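Local coordinates for ssDNA binding protein (Pyrococcus furiosus, PDB 4PSM) that binds single-stranded DNA, which it probably entraps in a tunnel system formed between the subunits of a tetramer, at residues L123-I126 / S127-S131; V134-M137 / K138-T142; K107-E110 / E111-E115. One frame throughout, in Å; residues are numbered along the deposited sequence.

Contact 1: L123-I126 / S127-S131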
loop_
_atom_site.group_PDB
_atom_site.type_symbol
_atom_site.label_atom_id
_atom_site.label_comp_id
_atom_site.label_asym_id
_atom_site.label_seq_id
_atom_site.Cartn_x
_atom_site.Cartn_y
_atom_site.Cartn_z
ATOM N N LEU A 123 0.306 6.766 -0.782
ATOM C CA LEU A 123 0.037 5.364 -1.049
ATOM C C LEU A 123 -0.242 5.138 -2.522
ATOM O O LEU A 123 0.250 4.177 -3.104
ATOM C CB LEU A 123 -1.143 4.862 -0.210
ATOM C CG LEU A 123 -1.707 3.491 -0.594
ATOM C CD1 LEU A 123 -0.620 2.422 -0.547
ATOM C CD2 LEU A 123 -2.874 3.106 0.298
ATOM N N ARG A 124 -1.041 6.015 -3.125
ATOM C CA ARG A 124 -1.412 5.823 -4.516
ATOM C C ARG A 124 -0.158 5.911 -5.366
ATOM O O ARG A 124 0.036 5.128 -6.292
ATOM C CB ARG A 124 -2.443 6.858 -4.972
ATOM C CG ARG A 124 -3.035 6.571 -6.349
ATOM C CD ARG A 124 -4.029 7.645 -6.793
ATOM N NE ARG A 124 -4.464 7.439 -8.174
ATOM C CZ ARG A 124 -5.605 6.854 -8.528
ATOM N NH1 ARG A 124 -6.450 6.420 -7.602
ATOM N NH2 ARG A 124 -5.908 6.706 -9.811
ATOM N N GLU A 125 0.697 6.865 -5.022
ATOM C CA GLU A 125 1.912 7.129 -5.764
ATOM C C GLU A 125 2.824 5.906 -5.691
ATOM O O GLU A 125 3.267 5.390 -6.713
ATOM C CB GLU A 125 2.611 8.362 -5.185
ATOM C CG GLU A 125 3.743 8.919 -6.037
ATOM C CD GLU A 125 4.334 10.191 -5.453
ATOM O OE1 GLU A 125 4.588 10.224 -4.230
ATOM O OE2 GLU A 125 4.534 11.161 -6.216
ATOM N N ILE A 126 3.088 5.440 -4.473
ATOM C CA ILE A 126 3.910 4.261 -4.257
ATOM C C ILE A 126 3.363 3.040 -4.984
ATOM O O ILE A 126 4.115 2.256 -5.558
ATOM C CB ILE A 126 4.025 3.946 -2.765
ATOM C CG1 ILE A 126 5.180 4.733 -2.152
ATOM C CG2 ILE A 126 4.235 2.461 -2.535
ATOM C CD1 ILE A 126 5.306 4.525 -0.664
ATOM N N SER A 127 2.047 2.890 -4.967
ATOM C CA SER A 127 1.405 1.741 -5.587
ATOM C C SER A 127 1.629 1.775 -7.087
ATOM O O SER A 127 1.879 0.748 -7.718
ATOM C CB SER A 127 -0.088 1.723 -5.261
ATOM O OG SER A 127 -0.744 0.608 -5.838
ATOM N N LYS A 128 1.549 2.970 -7.654
ATOM C CA LYS A 128 1.755 3.144 -9.081
ATOM C C LYS A 128 3.200 2.822 -9.442
ATOM O O LYS A 128 3.465 2.145 -10.433
ATOM C CB LYS A 128 1.377 4.564 -9.521
ATOM C CG LYS A 128 -0.133 4.773 -9.669
ATOM C CD LYS A 128 -0.493 6.214 -10.005
ATOM C CE LYS A 128 -1.998 6.371 -10.214
ATOM N NZ LYS A 128 -2.403 7.782 -10.504
ATOM N N GLU A 129 4.128 3.303 -8.625
ATOM C CA GLU A 129 5.544 3.049 -8.837
ATOM C C GLU A 129 5.820 1.554 -8.816
ATOM O O GLU A 129 6.523 1.026 -9.677
ATOM C CB GLU A 129 6.386 3.746 -7.769
ATOM C CG GLU A 129 6.743 5.185 -8.109
ATOM C CD GLU A 129 7.473 5.884 -6.979
ATOM O OE1 GLU A 129 6.858 6.098 -5.912
ATOM O OE2 GLU A 129 8.665 6.214 -7.154
ATOM N N ILE A 130 5.255 0.878 -7.826
ATOM C CA ILE A 130 5.429 -0.557 -7.699
ATOM C C ILE A 130 4.914 -1.285 -8.936
ATOM O O ILE A 130 5.589 -2.171 -9.463
ATOM C CB ILE A 130 4.778 -1.089 -6.415
ATOM C CG1 ILE A 130 5.657 -0.732 -5.215
ATOM C CG2 ILE A 130 4.588 -2.593 -6.480
ATOM C CD1 ILE A 130 4.987 -0.951 -3.878
ATOM N N SER A 131 3.736 -0.889 -9.408
ATOM C CA SER A 131 3.141 -1.492 -10.595
ATOM C C SER A 131 4.013 -1.276 -11.821
ATOM O O SER A 131 4.118 -2.152 -12.681
ATOM C CB SER A 131 1.743 -0.928 -10.845
ATOM O OG SER A 131 0.828 -1.428 -9.881
#
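Lys128 reaches back along the helix to Arg124, one turn earlier, and ends beside its guanidinium. CB sits 3.5 Å from Glu125 O and about as far from Arg124 O. CG is set beside the backbone N (chi1 -79°) and comes to 3.4 Å from Arg124 O, the carbonyl that already accepts Lys128 N at 3.0 Å. From there the chain runs fully extended: CD drifts away from that oxygen, CE comes up to Arg124 NE at 3.4 Å, and NZ ends 3.1 Å from Arg124 NE, at the edge of the guanidinium and in its plane. Both groups are donors, so no bond joins them.

The opposite flank of the helix is apolar. Ile126 CG2 meets Ile130 CD1 at 3.7 Å, one turn on, and these branched chains suit a buried ridge: Ile126 packs on Lys122 of the third subunit, and Ile130 on Leu119 of the third and Leu123 of the second. Ser127, small enough to sit at a close helix interface, packs on Leu123 of the second subunit. The helix is thus amphipathic, as expected in a predicted coiled coil. Two cationic ends so near each other should raise the cost of protonating Lys128 NZ, which would be likely to lower its pKa unless solvent or other groups screen the charges.

Contact 2: V134-M137 / K138-T142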
loop_
_atom_site.group_PDB
_atom_site.type_symbol
_atom_site.label_atom_id
_atom_site.label_comp_id
_atom_site.label_asym_id
_atom_site.label_seq_id
_atom_site.Cartn_x
_atom_site.Cartn_y
_atom_site.Cartn_z
ATOM N N VAL A 134 7.296 -3.442 -11.362
ATOM C CA VAL A 134 6.957 -4.836 -11.591
ATOM C C VAL A 134 6.834 -5.142 -13.084
ATOM O O VAL A 134 7.414 -6.112 -13.571
ATOM C CB VAL A 134 5.667 -5.218 -10.858
ATOM C CG1 VAL A 134 5.154 -6.578 -11.334
ATOM C CG2 VAL A 134 5.919 -5.224 -9.360
ATOM N N GLU A 135 6.093 -4.306 -13.808
ATOM C CA GLU A 135 5.903 -4.519 -15.231
ATOM C C GLU A 135 7.240 -4.452 -15.953
ATOM O O GLU A 135 7.488 -5.203 -16.892
ATOM C CB GLU A 135 4.932 -3.502 -15.824
ATOM C CG GLU A 135 4.658 -3.740 -17.308
ATOM C CD GLU A 135 3.872 -5.020 -17.578
ATOM O OE1 GLU A 135 3.475 -5.699 -16.604
ATOM O OE2 GLU A 135 3.652 -5.348 -18.769
ATOM N N ARG A 136 8.098 -3.549 -15.498
ATOM C CA ARG A 136 9.418 -3.360 -16.088
ATOM C C ARG A 136 10.273 -4.625 -15.916
ATOM O O ARG A 136 11.023 -5.013 -16.810
ATOM C CB ARG A 136 10.102 -2.152 -15.439
ATOM C CG ARG A 136 11.033 -1.376 -16.348
ATOM C CD ARG A 136 10.858 0.129 -16.164
ATOM N NE ARG A 136 11.039 0.541 -14.805
ATOM C CZ ARG A 136 10.273 1.262 -13.991
ATOM N NH1 ARG A 136 9.090 1.798 -14.293
ATOM N NH2 ARG A 136 10.782 1.436 -12.789
HETATM N N MSE A 137 10.151 -5.266 -14.759
HETATM C CA MSE A 137 10.851 -6.511 -14.507
HETATM C C MSE A 137 10.332 -7.630 -15.397
HETATM O O MSE A 137 11.095 -8.488 -15.835
HETATM C CB MSE A 137 10.693 -6.928 -13.057
HETATM C CG MSE A 137 11.534 -6.146 -12.073
HETATM SE SE MSE A 137 11.025 -6.512 -10.219
HETATM C CE MSE A 137 10.960 -8.455 -10.265
ATOM N N LYS A 138 9.031 -7.633 -15.645
ATOM C CA LYS A 138 8.456 -8.581 -16.573
ATOM C C LYS A 138 9.125 -8.389 -17.931
ATOM O O LYS A 138 9.533 -9.353 -18.576
ATOM C CB LYS A 138 6.940 -8.392 -16.682
ATOM C CG LYS A 138 6.165 -8.927 -15.485
ATOM C CD LYS A 138 4.687 -8.586 -15.568
ATOM C CE LYS A 138 4.000 -9.264 -16.751
ATOM N NZ LYS A 138 2.639 -8.681 -16.988
ATOM N N GLN A 139 9.264 -7.130 -18.335
ATOM C CA GLN A 139 9.815 -6.778 -19.635
ATOM C C GLN A 139 11.276 -7.169 -19.770
ATOM O O GLN A 139 11.719 -7.623 -20.829
ATOM C CB GLN A 139 9.692 -5.272 -19.858
ATOM C CG GLN A 139 8.269 -4.764 -19.899
ATOM C CD GLN A 139 8.213 -3.257 -19.872
ATOM O OE1 GLN A 139 9.206 -2.592 -19.547
ATOM N NE2 GLN A 139 7.048 -2.704 -20.207
ATOM N N GLU A 140 12.024 -6.988 -18.691
ATOM C CA GLU A 140 13.476 -7.055 -18.766
ATOM C C GLU A 140 14.072 -8.382 -18.304
ATOM O O GLU A 140 15.192 -8.734 -18.686
ATOM C CB GLU A 140 14.096 -5.888 -17.992
ATOM C CG GLU A 140 13.727 -4.516 -18.564
ATOM C CD GLU A 140 14.553 -3.390 -17.969
ATOM O OE1 GLU A 140 15.336 -3.657 -17.030
ATOM O OE2 GLU A 140 14.423 -2.239 -18.441
ATOM N N TYR A 141 13.321 -9.132 -17.508
ATOM C CA TYR A 141 13.878 -10.313 -16.860
ATOM C C TYR A 141 13.023 -11.558 -17.024
ATOM O O TYR A 141 13.294 -12.577 -16.392
ATOM C CB TYR A 141 14.104 -10.054 -15.361
ATOM C CG TYR A 141 14.993 -8.870 -15.053
ATOM C CD1 TYR A 141 16.344 -8.884 -15.376
ATOM C CD2 TYR A 141 14.484 -7.745 -14.436
ATOM C CE1 TYR A 141 17.156 -7.798 -15.094
ATOM C CE2 TYR A 141 15.284 -6.663 -14.147
ATOM C CZ TYR A 141 16.612 -6.688 -14.474
ATOM O OH TYR A 141 17.383 -5.590 -14.175
ATOM N N THR A 142 11.988 -11.485 -17.855
ATOM C CA THR A 142 11.096 -12.628 -18.036
ATOM C C THR A 142 10.536 -12.725 -19.455
ATOM O O THR A 142 10.658 -11.790 -20.253
ATOM C CB THR A 142 9.895 -12.598 -17.040
ATOM O OG1 THR A 142 8.859 -11.746 -17.550
ATOM C CG2 THR A 142 10.331 -12.127 -15.644
#
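Glu135 and Lys138 form a salt bridge one turn apart, OE1 to NZ at 3.1 Å, with the amine on the syn side of OE1 and 16° out of the carboxylate plane. Both chains curl to meet, Glu135 bending at chi2 (68°) and Lys138 at chi3 (65°), which also lays Lys138 CD 3.3 Å from Glu135 OE1. Neither group is spent on the other alone: Glu135 OE2 takes the backbone N of Arg147, while Lys138 NZ also bonds Lys145 O and pairs with Glu117 of the second subunit. With a leucine in place of Lys138, Glu135 OE1 and Glu117 of the second subunit would probably each lose a cationic partner, and Lys145 O a donor.

This is the C-terminal end of the long helix 93-141, predicted to form a coiled coil, where the chain turns off into its tail. Thr142 suits the exit because its hydroxyl gives a bond of 2.7 Å from OG1 to Lys138 O, in the carbonyl plane and on a lone pair, and also meets Leu144 N.

Further out, Gln139 OE1 rests 3.5 Å from Arg136 CA and receives Arg28 of the second subunit, whose guanidinium also pairs with Glu140 OE2. Tyr141 CD2 comes to 4.1 Å from CG of the selenomethionine Met137, the two side chains crossing at a slant. Beyond it, Tyr141 OH bonds Thr112 OG1 of the third subunit, and the ring meets Phe109 of that subunit edge-to-face.

Contact 3: K107-E110 / E111-E115; sequences KMFE and ETVKE
Phe109 O accepts Val113 N at 3.0 Å and Glu110 O accepts Lys114 N at 2.9 Å, both alpha-helical bonds, whereas Met108 O reaches Glu111 N, three residues on, in a weak bond bent to 126°. This is a mid-helix turn of the predicted coiled coil, with one flank apolar and turned to other subunits and another charged.

On the apolar flank, Phe109 has CG anti to the backbone N (chi1 172°), which carries the ring forward along the helix to Val113. Val113 CG2 approaches the far end of the ring obliquely and touches CE2 at 3.3 Å, a tight fit, with CZ only slightly farther off. A flat aromatic and a compact branched residue make a close pair here, and the ring also touches three other chains, among them the second subunit, where it packs on Tyr141, and the fourth, where it meets Phe109 with the planes almost perpendicular. Thr112 CB sits 3.2 Å from Phe109 O, while its hydroxyl is engaged by Tyr141 of the third subunit.

Glu110 OE2 accepts the backbone N-H of Gly143 of the second subunit. Lys114 bends at chi3 toward the exposed Glu111, and its NZ forms a salt bridge with OE1 at 2.9 Å, weak as a hydrogen bond. On the way the lysine chain passes close over the preceding turn, its CG 3.2 Å from Glu110 O.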
loop_
_atom_site.group_PDB
_atom_site.type_symbol
_atom_site.label_atom_id
_atom_site.label_comp_id
_atom_site.label_asym_id
_atom_site.label_seq_id
_atom_site.Cartn_x
_atom_site.Cartn_y
_atom_site.Cartn_z
ATOM N N LYS A 107 -14.184 20.950 12.497
ATOM C CA LYS A 107 -12.990 21.597 11.979
ATOM C C LYS A 107 -11.760 20.762 12.359
ATOM O O LYS A 107 -10.832 20.589 11.562
ATOM C CB LYS A 107 -12.885 23.034 12.494
ATOM C CG LYS A 107 -11.727 23.831 11.901
ATOM C CD LYS A 107 -11.535 25.184 12.586
ATOM C CE LYS A 107 -12.727 26.105 12.374
ATOM N NZ LYS A 107 -12.449 27.481 12.876
HETATM N N MSE A 108 -11.775 20.221 13.575
HETATM C CA MSE A 108 -10.684 19.377 14.046
HETATM C C MSE A 108 -10.635 18.060 13.283
HETATM O O MSE A 108 -9.563 17.567 12.935
HETATM C CB MSE A 108 -10.816 19.104 15.546
HETATM C CG MSE A 108 -10.582 20.320 16.433
HETATM SE SE MSE A 108 -10.508 19.844 18.325
HETATM C CE MSE A 108 -12.204 18.896 18.469
ATOM N N PHE A 109 -11.802 17.486 13.022
ATOM C CA PHE A 109 -11.865 16.214 12.326
ATOM C C PHE A 109 -11.314 16.332 10.914
ATOM O O PHE A 109 -10.777 15.373 10.355
ATOM C CB PHE A 109 -13.296 15.687 12.285
ATOM C CG PHE A 109 -13.463 14.486 11.413
ATOM C CD1 PHE A 109 -13.008 13.242 11.829
ATOM C CD2 PHE A 109 -14.059 14.597 10.169
ATOM C CE1 PHE A 109 -13.148 12.127 11.019
ATOM C CE2 PHE A 109 -14.210 13.484 9.359
ATOM C CZ PHE A 109 -13.745 12.246 9.779
ATOM N N GLU A 110 -11.441 17.520 10.342
ATOM C CA GLU A 110 -10.926 17.772 9.001
ATOM C C GLU A 110 -9.406 17.722 8.922
ATOM O O GLU A 110 -8.857 17.334 7.893
ATOM C CB GLU A 110 -11.428 19.107 8.473
ATOM C CG GLU A 110 -12.904 19.103 8.146
ATOM C CD GLU A 110 -13.374 20.420 7.564
ATOM O OE1 GLU A 110 -12.529 21.321 7.374
ATOM O OE2 GLU A 110 -14.587 20.549 7.292
ATOM N N GLU A 111 -8.732 18.129 9.995
ATOM C CA GLU A 111 -7.289 17.991 10.075
ATOM C C GLU A 111 -6.915 16.519 9.959
ATOM O O GLU A 111 -5.954 16.161 9.282
ATOM C CB GLU A 111 -6.751 18.581 11.377
ATOM C CG GLU A 111 -6.955 20.077 11.480
ATOM C CD GLU A 111 -6.516 20.803 10.224
ATOM O OE1 GLU A 111 -7.385 21.407 9.560
ATOM O OE2 GLU A 111 -5.308 20.770 9.901
ATOM N N THR A 112 -7.698 15.668 10.612
ATOM C CA THR A 112 -7.511 14.225 10.538
ATOM C C THR A 112 -7.722 13.684 9.128
ATOM O O THR A 112 -6.945 12.861 8.642
ATOM C CB THR A 112 -8.457 13.495 11.505
ATOM O OG1 THR A 112 -8.077 13.796 12.854
ATOM C CG2 THR A 112 -8.393 12.003 11.294
ATOM N N VAL A 113 -8.773 14.150 8.472
ATOM C CA VAL A 113 -9.071 13.717 7.119
ATOM C C VAL A 113 -7.974 14.134 6.143
ATOM O O VAL A 113 -7.615 13.379 5.242
ATOM C CB VAL A 113 -10.423 14.284 6.639
ATOM C CG1 VAL A 113 -10.609 14.043 5.140
ATOM C CG2 VAL A 113 -11.555 13.660 7.416
ATOM N N LYS A 114 -7.448 15.340 6.320
ATOM C CA LYS A 114 -6.365 15.825 5.472
ATOM C C LYS A 114 -5.097 14.994 5.669
ATOM O O LYS A 114 -4.368 14.723 4.714
ATOM C CB LYS A 114 -6.079 17.302 5.745
ATOM C CG LYS A 114 -7.204 18.226 5.318
ATOM C CD LYS A 114 -6.788 19.693 5.371
ATOM C CE LYS A 114 -6.764 20.228 6.786
ATOM N NZ LYS A 114 -6.370 21.663 6.804
ATOM N N GLU A 115 -4.841 14.597 6.913
ATOM C CA GLU A 115 -3.732 13.707 7.233
ATOM C C GLU A 115 -3.933 12.393 6.485
ATOM O O GLU A 115 -3.021 11.870 5.846
ATOM C CB GLU A 115 -3.674 13.465 8.744
ATOM C CG GLU A 115 -2.373 12.888 9.267
ATOM C CD GLU A 115 -2.346 12.801 10.787
ATOM O OE1 GLU A 115 -3.409 12.539 11.388
ATOM O OE2 GLU A 115 -1.264 13.002 11.380
#

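All three contacts lie on the one long helix 93-141 and come along it in the order contact 3, contact 1, contact 2. The centres of 107-115 and 123-131 are about 24 Å apart, those of 123-131 and 134-142 about 16 Å, and the outer two about 40 Å, so they mark an almost straight rod leading away from the strands and shorter helices. The helix packs against the same helix of other subunits: contact 2 meets contact 3 of both the second and the third, and contact 1 the same region of the helix in its neighbours, consistent with antiparallel packing against those two chains. Equivalent residues meet across to the fourth. The resulting tetramer has intersubunit tunnels that probably hold the DNA.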